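NADPH-flavin oxidoreductase (Vibrio harveyi, PDB 1BKJ) catalyses the NADPH-dependent reduction of FMN to FMNH2 as a homodimeric flavoprotein, supplying reduced flavin to luciferase for bioluminescence. Local coordinates at residues A[27-32]-A[120-125]; A[44-49]-A[109-114]; A[57-62]-A[140-145]; A[230-233]-A[237-240]. All blocks are in the same frame, centred on the assembly; numbering follows the deposited sequence.

Contact 1: residues A[27-32]-A[120-125]; sequences RQTIIQ and ESMGLG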
loop_
_atom_site.group_PDB
_atom_site.type_symbol
_atom_site.label_atom_id
_atom_site.label_comp_id
_atom_site.label_asym_id
_atom_site.label_seq_id
_atom_site.Cartn_x
_atom_site.Cartn_y
_atom_site.Cartn_z
ATOM N N ARG A 27 -14.186 3.645 16.012
ATOM C CA ARG A 27 -12.728 3.704 15.944
ATOM C C ARG A 27 -12.098 2.327 16.107
ATOM O O ARG A 27 -11.166 1.993 15.367
ATOM C CB ARG A 27 -12.160 4.656 16.988
ATOM C CG ARG A 27 -10.655 4.905 16.840
ATOM C CD ARG A 27 -10.084 5.668 18.007
ATOM N NE ARG A 27 -10.102 4.909 19.260
ATOM C CZ ARG A 27 -10.901 5.162 20.298
ATOM N NH1 ARG A 27 -11.769 6.166 20.246
ATOM N NH2 ARG A 27 -10.839 4.397 21.384
ATOM N N GLN A 28 -12.647 1.527 17.028
ATOM C CA GLN A 28 -12.170 0.170 17.296
ATOM C C GLN A 28 -12.417 -0.721 16.075
ATOM O O GLN A 28 -11.571 -1.533 15.737
ATOM C CB GLN A 28 -12.825 -0.400 18.560
ATOM N N THR A 29 -13.511 -0.465 15.357
ATOM C CA THR A 29 -13.863 -1.200 14.143
ATOM C C THR A 29 -12.946 -0.822 12.950
ATOM O O THR A 29 -12.541 -1.701 12.174
ATOM C CB THR A 29 -15.355 -0.998 13.828
ATOM O OG1 THR A 29 -16.131 -1.601 14.876
ATOM C CG2 THR A 29 -15.750 -1.625 12.507
ATOM N N ILE A 30 -12.581 0.462 12.846
ATOM C CA ILE A 30 -11.687 0.962 11.791
ATOM C C ILE A 30 -10.298 0.318 11.934
ATOM O O ILE A 30 -9.722 -0.125 10.944
ATOM C CB ILE A 30 -11.609 2.515 11.821
ATOM C CG1 ILE A 30 -12.922 3.090 11.283
ATOM C CG2 ILE A 30 -10.434 3.062 10.984
ATOM C CD1 ILE A 30 -13.207 4.515 11.716
ATOM N N ILE A 31 -9.818 0.232 13.176
ATOM C CA ILE A 31 -8.522 -0.375 13.507
ATOM C C ILE A 31 -8.589 -1.893 13.247
ATOM O O ILE A 31 -7.665 -2.438 12.649
ATOM C CB ILE A 31 -8.072 -0.043 14.995
ATOM C CG1 ILE A 31 -7.806 1.466 15.174
ATOM C CG2 ILE A 31 -6.855 -0.886 15.440
ATOM C CD1 ILE A 31 -6.758 2.066 14.264
ATOM N N GLN A 32 -9.684 -2.554 13.644
ATOM C CA GLN A 32 -9.839 -3.996 13.400
ATOM C C GLN A 32 -9.857 -4.309 11.899
ATOM O O GLN A 32 -9.283 -5.307 11.471
ATOM C CB GLN A 32 -11.102 -4.577 14.057
ATOM C CG GLN A 32 -11.049 -4.775 15.586
ATOM C CD GLN A 32 -9.762 -5.438 16.114
ATOM O OE1 GLN A 32 -9.134 -4.929 17.054
ATOM N NE2 GLN A 32 -9.367 -6.572 15.514
ATOM N N GLU A 120 -15.293 5.009 5.389
ATOM C CA GLU A 120 -16.189 5.466 4.322
ATOM C C GLU A 120 -17.520 4.702 4.286
ATOM O O GLU A 120 -18.563 5.302 4.047
ATOM C CB GLU A 120 -15.484 5.404 2.959
ATOM C CG GLU A 120 -14.374 6.452 2.818
ATOM C CD GLU A 120 -13.553 6.350 1.531
ATOM O OE1 GLU A 120 -13.503 5.274 0.883
ATOM O OE2 GLU A 120 -12.918 7.361 1.180
ATOM N N SER A 121 -17.482 3.411 4.622
ATOM C CA SER A 121 -18.681 2.577 4.648
ATOM C C SER A 121 -19.648 2.956 5.767
ATOM O O SER A 121 -20.834 2.622 5.698
ATOM C CB SER A 121 -18.305 1.111 4.777
ATOM O OG SER A 121 -17.907 0.764 6.089
ATOM N N MET A 122 -19.119 3.654 6.780
ATOM C CA MET A 122 -19.875 4.133 7.944
ATOM C C MET A 122 -20.360 5.564 7.738
ATOM O O MET A 122 -20.946 6.163 8.635
ATOM C CB MET A 122 -19.007 4.082 9.204
ATOM C CG MET A 122 -18.564 2.688 9.608
ATOM S SD MET A 122 -17.339 2.687 10.954
ATOM C CE MET A 122 -18.075 1.455 11.965
ATOM N N GLY A 123 -20.070 6.129 6.573
ATOM C CA GLY A 123 -20.490 7.490 6.283
ATOM C C GLY A 123 -19.472 8.545 6.658
ATOM O O GLY A 123 -19.763 9.732 6.567
ATOM N N LEU A 124 -18.294 8.111 7.102
ATOM C CA LEU A 124 -17.218 9.032 7.467
ATOM C C LEU A 124 -16.424 9.403 6.213
ATOM O O LEU A 124 -16.573 8.779 5.154
ATOM C CB LEU A 124 -16.281 8.396 8.501
ATOM C CG LEU A 124 -16.861 7.996 9.865
ATOM C CD1 LEU A 124 -15.901 7.130 10.644
ATOM C CD2 LEU A 124 -17.179 9.214 10.650
ATOM N N GLY A 125 -15.636 10.460 6.326
ATOM C CA GLY A 125 -14.817 10.906 5.220
ATOM C C GLY A 125 -13.368 10.862 5.642
ATOM O O GLY A 125 -13.072 10.780 6.831
#
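Met122 reaches across to helix 24-35 and lays its terminal methyl against Thr29, with CE 3.9 Å from CG2 of Thr29. The sulfur of Met122 passes Ile30 more loosely, SD lying 4.4 Å from CG1 of Ile30. The second touch is methyl to methyl, CD1 of Ile30 meeting CD1 of Leu124 at 3.9 Å. Thr29 turns CG2 toward the methionine because that methyl stands opposite the backbone N, while OG1 sits beside the N (chi1 -65°) and bonds back to the carbonyl of Glu25. Met122 runs straight as far as SD and then bends, chi3 133°, to bring CE to the threonine. What sets Met122 and Leu124 side by side is the end of helix 98-121: Gly123 closes it with positive phi in a Schellman motif, its N bonded to the carbonyl O of Glu120 at 3.1 Å. Further out, Ile30 and Leu124 both rest on Ala119, the backbone of Gly125 pairs with Gly158, and Ile5 of the second subunit packs on Thr29. The two segments thus meet through carbon and thioether sulfur, and the threonine hydroxyl is satisfied within its helix, so burial of apolar surface probably accounts for most of the junction.

Contact 2: residues A[44-49]-A[109-114]; sequences QVVSIV and GIMAQN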
loop_
_atom_site.group_PDB
_atom_site.type_symbol
_atom_site.label_atom_id
_atom_site.label_comp_id
_atom_site.label_asym_id
_atom_site.label_seq_id
_atom_site.Cartn_x
_atom_site.Cartn_y
_atom_site.Cartn_z
ATOM N N GLN A 44 3.974 -8.438 10.146
ATOM C CA GLN A 44 3.228 -7.384 10.861
ATOM C C GLN A 44 4.144 -6.190 11.181
ATOM O O GLN A 44 4.477 -5.919 12.332
ATOM C CB GLN A 44 2.517 -7.979 12.083
ATOM C CG GLN A 44 1.473 -9.003 11.665
ATOM C CD GLN A 44 0.763 -9.626 12.827
ATOM O OE1 GLN A 44 -0.097 -9.002 13.447
ATOM N NE2 GLN A 44 1.131 -10.854 13.156
ATOM N N VAL A 45 4.547 -5.500 10.114
ATOM C CA VAL A 45 5.501 -4.389 10.177
ATOM C C VAL A 45 4.973 -2.953 10.233
ATOM O O VAL A 45 5.729 -1.993 10.019
ATOM C CB VAL A 45 6.511 -4.505 9.002
ATOM C CG1 VAL A 45 7.186 -5.814 9.072
ATOM C CG2 VAL A 45 5.815 -4.358 7.642
ATOM N N VAL A 46 3.675 -2.817 10.481
ATOM C CA VAL A 46 3.040 -1.503 10.540
ATOM C C VAL A 46 2.633 -1.114 11.963
ATOM O O VAL A 46 2.161 -1.947 12.747
ATOM C CB VAL A 46 1.789 -1.443 9.612
ATOM C CG1 VAL A 46 1.236 -0.012 9.516
ATOM C CG2 VAL A 46 2.129 -1.981 8.216
ATOM N N SER A 47 2.912 0.145 12.300
ATOM C CA SER A 47 2.515 0.722 13.578
ATOM C C SER A 47 1.712 1.971 13.267
ATOM O O SER A 47 2.000 2.684 12.289
ATOM C CB SER A 47 3.709 1.080 14.458
ATOM O OG SER A 47 4.066 -0.039 15.240
ATOM N N ILE A 48 0.664 2.192 14.056
ATOM C CA ILE A 48 -0.198 3.358 13.901
ATOM C C ILE A 48 -0.055 4.224 15.144
ATOM O O ILE A 48 -0.042 3.704 16.254
ATOM C CB ILE A 48 -1.704 2.965 13.746
ATOM C CG1 ILE A 48 -1.903 2.047 12.528
ATOM C CG2 ILE A 48 -2.603 4.241 13.625
ATOM C CD1 ILE A 48 -3.309 1.490 12.378
ATOM N N VAL A 49 0.155 5.521 14.952
ATOM C CA VAL A 49 0.216 6.440 16.082
ATOM C C VAL A 49 -1.050 7.293 15.996
ATOM O O VAL A 49 -1.256 8.007 15.010
ATOM C CB VAL A 49 1.487 7.349 16.109
ATOM C CG1 VAL A 49 1.460 8.231 17.338
ATOM C CG2 VAL A 49 2.767 6.520 16.123
ATOM N N GLY A 109 0.204 0.726 2.967
ATOM C CA GLY A 109 -0.812 1.118 2.002
ATOM C C GLY A 109 -2.020 0.182 2.039
ATOM O O GLY A 109 -3.161 0.645 2.031
ATOM N N ILE A 110 -1.773 -1.131 2.109
ATOM C CA ILE A 110 -2.832 -2.150 2.188
ATOM C C ILE A 110 -3.659 -1.941 3.471
ATOM O O ILE A 110 -4.881 -1.849 3.415
ATOM C CB ILE A 110 -2.230 -3.589 2.198
ATOM C CG1 ILE A 110 -1.513 -3.860 0.878
ATOM C CG2 ILE A 110 -3.310 -4.661 2.422
ATOM C CD1 ILE A 110 -0.656 -5.077 0.910
ATOM N N MET A 111 -2.975 -1.837 4.608
ATOM C CA MET A 111 -3.637 -1.638 5.894
ATOM C C MET A 111 -4.453 -0.344 5.961
ATOM O O MET A 111 -5.620 -0.367 6.403
ATOM C CB MET A 111 -2.616 -1.673 7.036
ATOM C CG MET A 111 -3.242 -1.513 8.388
ATOM S SD MET A 111 -2.121 -1.563 9.719
ATOM C CE MET A 111 -2.128 -3.276 10.023
ATOM N N ALA A 112 -3.836 0.762 5.528
ATOM C CA ALA A 112 -4.480 2.072 5.532
ATOM C C ALA A 112 -5.723 2.140 4.666
ATOM O O ALA A 112 -6.704 2.786 5.046
ATOM C CB ALA A 112 -3.512 3.139 5.139
ATOM N N GLN A 113 -5.702 1.437 3.531
ATOM C CA GLN A 113 -6.852 1.423 2.651
ATOM C C GLN A 113 -8.015 0.672 3.277
ATOM O O GLN A 113 -9.158 1.052 3.065
ATOM C CB GLN A 113 -6.494 0.908 1.250
ATOM C CG GLN A 113 -7.617 0.999 0.197
ATOM C CD GLN A 113 -8.226 2.396 0.017
ATOM O OE1 GLN A 113 -7.620 3.410 0.352
ATOM N NE2 GLN A 113 -9.426 2.441 -0.541
ATOM N N ASN A 114 -7.717 -0.341 4.095
ATOM C CA ASN A 114 -8.761 -1.085 4.803
ATOM C C ASN A 114 -9.414 -0.165 5.848
ATOM O O ASN A 114 -10.644 -0.107 5.938
ATOM C CB ASN A 114 -8.181 -2.323 5.483
ATOM C CG ASN A 114 -8.408 -3.596 4.690
ATOM O OD1 ASN A 114 -8.795 -3.576 3.527
ATOM N ND2 ASN A 114 -8.178 -4.719 5.333
#
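This is a strand-on-helix layer of the nitroreductase-type alpha+beta fold: strand 46-50 of the antiparallel sheet, outermost within its own chain, packs against helix 98-121. The contact rests on one thioether. Met111 points from the helix at the sheet and sets its sulfur against two side chains of the strand, Val46 and Ile48, whose alternation leaves Ser47 directed the other way. SD of Met111 lies 3.7 Å from CG1 of Val46 and 3.9 Å from CB of the same valine, so it meets one branch and the branching carbon. Val46 and Met111 run past each other in opposite directions. The methionine gets this far because its chain is extended through chi1 and chi2, with CG opposite the backbone N (chi1 -178°); the turn comes only at the last bond, where chi3 of -89° swings CE off the line. Around this core, Phe79 of strand 75-82 touches both Val46 and Ile48, and on the far face Ser47 OG bonds to Asp82. On the same helix, Ile110 touches FMN, and Gln113 and Asn114 exchange hydrogen bonds with Asn114 and Gln113 of the second subunit. Ile48 and Val49 also pair in parallel with a strand of that subunit, carrying the sheet across the dimer interface. At the other end of the contact, Ile48 offers its tip, CD1 standing 4.2 Å from SD of Met111.

Contact 3: residues A[57-62]-A[140-145]; sequences RNELAQ and DELLGL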
loop_
_atom_site.group_PDB
_atom_site.type_symbol
_atom_site.label_atom_id
_atom_site.label_comp_id
_atom_site.label_asym_id
_atom_site.label_seq_id
_atom_site.Cartn_x
_atom_site.Cartn_y
_atom_site.Cartn_z
ATOM N N ARG A 57 -1.232 17.898 17.416
ATOM C CA ARG A 57 -2.046 18.022 16.185
ATOM C C ARG A 57 -1.819 19.337 15.453
ATOM O O ARG A 57 -1.876 19.375 14.220
ATOM C CB ARG A 57 -3.533 17.931 16.495
ATOM C CG ARG A 57 -4.035 16.561 16.768
ATOM C CD ARG A 57 -4.539 15.904 15.511
ATOM N NE ARG A 57 -5.587 14.960 15.884
ATOM C CZ ARG A 57 -6.843 15.019 15.464
ATOM N NH1 ARG A 57 -7.235 15.966 14.626
ATOM N NH2 ARG A 57 -7.728 14.165 15.956
ATOM N N ASN A 58 -1.614 20.414 16.224
ATOM C CA ASN A 58 -1.362 21.741 15.675
ATOM C C ASN A 58 0.032 21.740 15.019
ATOM O O ASN A 58 0.199 22.226 13.884
ATOM C CB ASN A 58 -1.473 22.808 16.779
ATOM N N GLU A 59 0.986 21.077 15.683
ATOM C CA GLU A 59 2.358 20.966 15.186
ATOM C C GLU A 59 2.401 20.068 13.939
ATOM O O GLU A 59 3.131 20.375 12.988
ATOM C CB GLU A 59 3.305 20.431 16.272
ATOM C CG GLU A 59 3.533 21.396 17.444
ATOM C CD GLU A 59 4.461 20.836 18.535
ATOM O OE1 GLU A 59 5.691 21.004 18.406
ATOM O OE2 GLU A 59 3.969 20.244 19.529
ATOM N N LEU A 60 1.577 19.013 13.922
ATOM C CA LEU A 60 1.512 18.095 12.774
ATOM C C LEU A 60 0.876 18.721 11.531
ATOM O O LEU A 60 1.295 18.426 10.408
ATOM C CB LEU A 60 0.820 16.779 13.132
ATOM C CG LEU A 60 1.670 15.800 13.954
ATOM C CD1 LEU A 60 0.813 14.691 14.493
ATOM C CD2 LEU A 60 2.817 15.255 13.134
ATOM N N ALA A 61 -0.080 19.631 11.732
ATOM C CA ALA A 61 -0.733 20.333 10.623
ATOM C C ALA A 61 0.275 21.228 9.917
ATOM O O ALA A 61 0.295 21.293 8.699
ATOM C CB ALA A 61 -1.931 21.150 11.125
ATOM N N GLN A 62 1.177 21.821 10.701
ATOM C CA GLN A 62 2.230 22.686 10.189
ATOM C C GLN A 62 3.272 21.838 9.464
ATOM O O GLN A 62 3.697 22.178 8.355
ATOM C CB GLN A 62 2.881 23.460 11.340
ATOM C CG GLN A 62 3.961 24.443 10.932
ATOM C CD GLN A 62 4.528 25.159 12.116
ATOM O OE1 GLN A 62 3.830 25.930 12.787
ATOM N NE2 GLN A 62 5.789 24.891 12.413
ATOM N N ASP A 140 9.104 12.633 13.133
ATOM C CA ASP A 140 9.692 11.436 13.753
ATOM C C ASP A 140 10.088 11.689 15.216
ATOM O O ASP A 140 9.832 10.852 16.077
ATOM C CB ASP A 140 10.906 11.005 12.925
ATOM C CG ASP A 140 11.521 9.707 13.393
ATOM O OD1 ASP A 140 12.203 9.710 14.432
ATOM O OD2 ASP A 140 11.367 8.689 12.688
ATOM N N GLU A 141 10.684 12.851 15.480
ATOM C CA GLU A 141 11.100 13.234 16.826
ATOM C C GLU A 141 9.888 13.554 17.698
ATOM O O GLU A 141 9.849 13.171 18.871
ATOM C CB GLU A 141 12.059 14.430 16.776
ATOM N N LEU A 142 8.877 14.195 17.103
ATOM C CA LEU A 142 7.639 14.581 17.810
ATOM C C LEU A 142 6.872 13.373 18.335
ATOM O O LEU A 142 6.383 13.381 19.474
ATOM C CB LEU A 142 6.733 15.425 16.888
ATOM C CG LEU A 142 5.441 16.047 17.436
ATOM C CD1 LEU A 142 5.740 16.922 18.648
ATOM C CD2 LEU A 142 4.786 16.864 16.349
ATOM N N LEU A 143 6.854 12.315 17.523
ATOM C CA LEU A 143 6.173 11.069 17.862
ATOM C C LEU A 143 7.046 10.086 18.652
ATOM O O LEU A 143 6.559 9.043 19.096
ATOM C CB LEU A 143 5.597 10.412 16.598
ATOM C CG LEU A 143 4.568 11.246 15.812
ATOM C CD1 LEU A 143 4.109 10.493 14.598
ATOM C CD2 LEU A 143 3.374 11.633 16.675
ATOM N N GLY A 144 8.330 10.425 18.808
ATOM C CA GLY A 144 9.271 9.600 19.552
ATOM C C GLY A 144 9.561 8.240 18.946
ATOM O O GLY A 144 9.752 7.264 19.683
ATOM N N LEU A 145 9.573 8.178 17.608
ATOM C CA LEU A 145 9.830 6.934 16.883
ATOM C C LEU A 145 11.270 6.469 17.114
ATOM O O LEU A 145 12.207 7.238 16.943
ATOM C CB LEU A 145 9.532 7.090 15.380
ATOM C CG LEU A 145 8.128 7.514 14.915
ATOM C CD1 LEU A 145 8.052 7.413 13.392
ATOM C CD2 LEU A 145 7.014 6.680 15.565
#
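Leu142, on the last turn of helix 136-142, pushes its two methyls against Glu59 and Leu60 of helix 54-63. The second segment opens with Asp140, which does not touch that helix and gives its carboxylate to Lys235 in a salt bridge and to the hydroxyl of Tyr231 in a hydrogen bond, tying the helix to the C-terminal part of the chain. Leu142 follows with CG opposite its backbone N (chi1 -175°), a torsion that carries the fork out toward helix 54-63. Its branches divide the work. CD2 meets both neighbours, 3.9 Å from CB of Glu59 and 4.1 Å from CG of Leu60, and it also meets CD2 of Leu60 at 4.1 Å. CD1 lies by the end of the glutamate, 3.9 Å from OE2 of Glu59, so the glutamate crosses the leucine obliquely, touching it at CB and again at the carboxylate. Leu143 comes only marginally near; its end turns to Val78 and Val51, the latter also touched by Leu60, and Asn179 of the second subunit packs on it. Gly144 then leaves the helix with positive phi, a Schellman motif: its N bonds to O of Glu141 at 3.1 Å and Leu145 N to O of Asp140 at 3.1 Å. Leu145, buried, packs on Cys80 and on Tyr181 of the second subunit. Chemically the join is graded: leucine meets leucine on its buried side, whereas on the exposed side the glutamate brings its CB and lays its carboxylate beside CD1.

Contact 4: residues A[230-233]-A[237-240]; sequences PYLN and LAKR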
loop_
_atom_site.group_PDB
_atom_site.type_symbol
_atom_site.label_atom_id
_atom_site.label_comp_id
_atom_site.label_asym_id
_atom_site.label_seq_id
_atom_site.Cartn_x
_atom_site.Cartn_y
_atom_site.Cartn_z
ATOM N N PRO A 230 18.429 10.112 3.237
ATOM C CA PRO A 230 19.229 10.312 4.454
ATOM C C PRO A 230 18.366 10.120 5.732
ATOM O O PRO A 230 18.852 9.603 6.738
ATOM C CB PRO A 230 19.701 11.760 4.319
ATOM C CG PRO A 230 19.912 11.891 2.893
ATOM C CD PRO A 230 18.699 11.226 2.297
ATOM N N TYR A 231 17.080 10.489 5.655
ATOM C CA TYR A 231 16.148 10.300 6.778
ATOM C C TYR A 231 15.957 8.796 7.079
ATOM O O TYR A 231 15.995 8.405 8.240
ATOM C CB TYR A 231 14.779 10.964 6.525
ATOM C CG TYR A 231 13.678 10.477 7.472
ATOM C CD1 TYR A 231 13.731 10.764 8.860
ATOM C CD2 TYR A 231 12.618 9.657 6.997
ATOM C CE1 TYR A 231 12.757 10.229 9.756
ATOM C CE2 TYR A 231 11.639 9.127 7.887
ATOM C CZ TYR A 231 11.724 9.418 9.261
ATOM O OH TYR A 231 10.796 8.900 10.133
ATOM N N LEU A 232 15.663 7.990 6.055
ATOM C CA LEU A 232 15.484 6.550 6.233
ATOM C C LEU A 232 16.761 5.926 6.796
ATOM O O LEU A 232 16.692 5.195 7.780
ATOM C CB LEU A 232 15.077 5.878 4.913
ATOM C CG LEU A 232 13.653 6.125 4.370
ATOM C CD1 LEU A 232 13.491 5.471 3.008
ATOM C CD2 LEU A 232 12.580 5.608 5.338
ATOM N N ASN A 233 17.918 6.319 6.248
ATOM C CA ASN A 233 19.232 5.833 6.692
ATOM C C ASN A 233 19.542 6.200 8.146
ATOM O O ASN A 233 20.164 5.404 8.845
ATOM C CB ASN A 233 20.362 6.361 5.795
ATOM C CG ASN A 233 20.321 5.806 4.373
ATOM O OD1 ASN A 233 21.030 6.307 3.505
ATOM N ND2 ASN A 233 19.499 4.793 4.127
ATOM N N LEU A 237 17.209 2.357 8.187
ATOM C CA LEU A 237 16.481 1.685 7.113
ATOM C C LEU A 237 17.078 1.955 5.734
ATOM O O LEU A 237 17.768 2.955 5.544
ATOM C CB LEU A 237 15.012 2.129 7.141
ATOM C CG LEU A 237 14.223 1.831 8.422
ATOM C CD1 LEU A 237 12.897 2.534 8.398
ATOM C CD2 LEU A 237 14.032 0.325 8.580
ATOM N N ALA A 238 16.842 1.035 4.798
ATOM C CA ALA A 238 17.287 1.133 3.397
ATOM C C ALA A 238 18.734 1.585 3.150
ATOM O O ALA A 238 18.996 2.520 2.376
ATOM C CB ALA A 238 16.291 2.005 2.595
ATOM N N LYS A 239 19.664 0.922 3.830
ATOM C CA LYS A 239 21.086 1.241 3.718
ATOM C C LYS A 239 21.794 0.425 2.644
ATOM O O LYS A 239 22.906 0.761 2.238
ATOM C CB LYS A 239 21.775 1.063 5.073
ATOM C CG LYS A 239 21.290 2.061 6.127
ATOM C CD LYS A 239 21.882 1.821 7.506
ATOM C CE LYS A 239 23.270 2.412 7.651
ATOM N NZ LYS A 239 23.837 2.108 9.003
ATOM N N ARG A 240 21.141 -0.652 2.208
ATOM C CA ARG A 240 21.660 -1.560 1.178
ATOM C C ARG A 240 20.507 -2.338 0.554
ATOM O O ARG A 240 19.353 -2.127 0.967
ATOM C CB ARG A 240 22.712 -2.534 1.761
ATOM C CG ARG A 240 22.250 -3.305 2.969
ATOM C CD ARG A 240 23.361 -4.104 3.599
ATOM N NE ARG A 240 22.981 -4.452 4.966
ATOM C CZ ARG A 240 23.426 -5.507 5.647
ATOM N NH1 ARG A 240 24.290 -6.360 5.095
ATOM N NH2 ARG A 240 22.978 -5.731 6.881
ATOM O OXT ARG A 240 20.760 -3.143 -0.357
#
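Asn233, near the end of helix 228-234, turns its side-chain amide to the backbone of the C-terminal tail. The nitrogen ND2 serves two carbonyls at once: O of Leu237 at 2.9 Å, and O of Ala238, also at 2.9 Å but weak, its N-H...O angle only 136°. The first bond is the straighter (149°), with the acceptor in the plane of the amide and the donor in the plane of the carbonyl. The backbone adds a third link, Leu237 N to Leu232 O at 2.9 Å, arriving from above the carbonyl plane. Thus Leu237 is held through both its N and its O, and its O also receives a CA-H contact from Asn233, CA to O 3.4 Å. Ala238, with left-handed helical angles, turns its carbonyl to the same ND2, while CG of Lys239 passes 3.8 Å from that nitrogen. Leu232 and Leu237 touch through CD2 and CD1 at 4.3 Å. At the end of the chain, Arg240 forms a salt bridge with Asp96 and its O bonds to Thr98. The turn lies over the start of helix 98-121, where Thr101 touches Leu232, Leu237 and Ala238, and beside strand 149-158, whose Ala150 meets both leucines; Thr98 of the second subunit packs on Leu232.

Overall arrangement
Contacts 1 and 2 share helix 98-121, their centres 14 Å apart: helix 24-35 packs near its C-terminal end and strand 46-50 near its middle, and the two meet directly through Ile31 and Ile48. Contact 3 lies 18 Å from contact 2 between centres and joins it where Val49 packs on Leu143 and Leu145. Along the chain, contact 2 falls within the span of contact 1, both alternate with contact 3, and contact 4 follows last. Contact 4, 33 Å from contact 1 and across the chain's centre, connects to contact 3 through Asp140 and Tyr231. All four touch the second subunit, so each of these contacts has neighbours on the dimer partner.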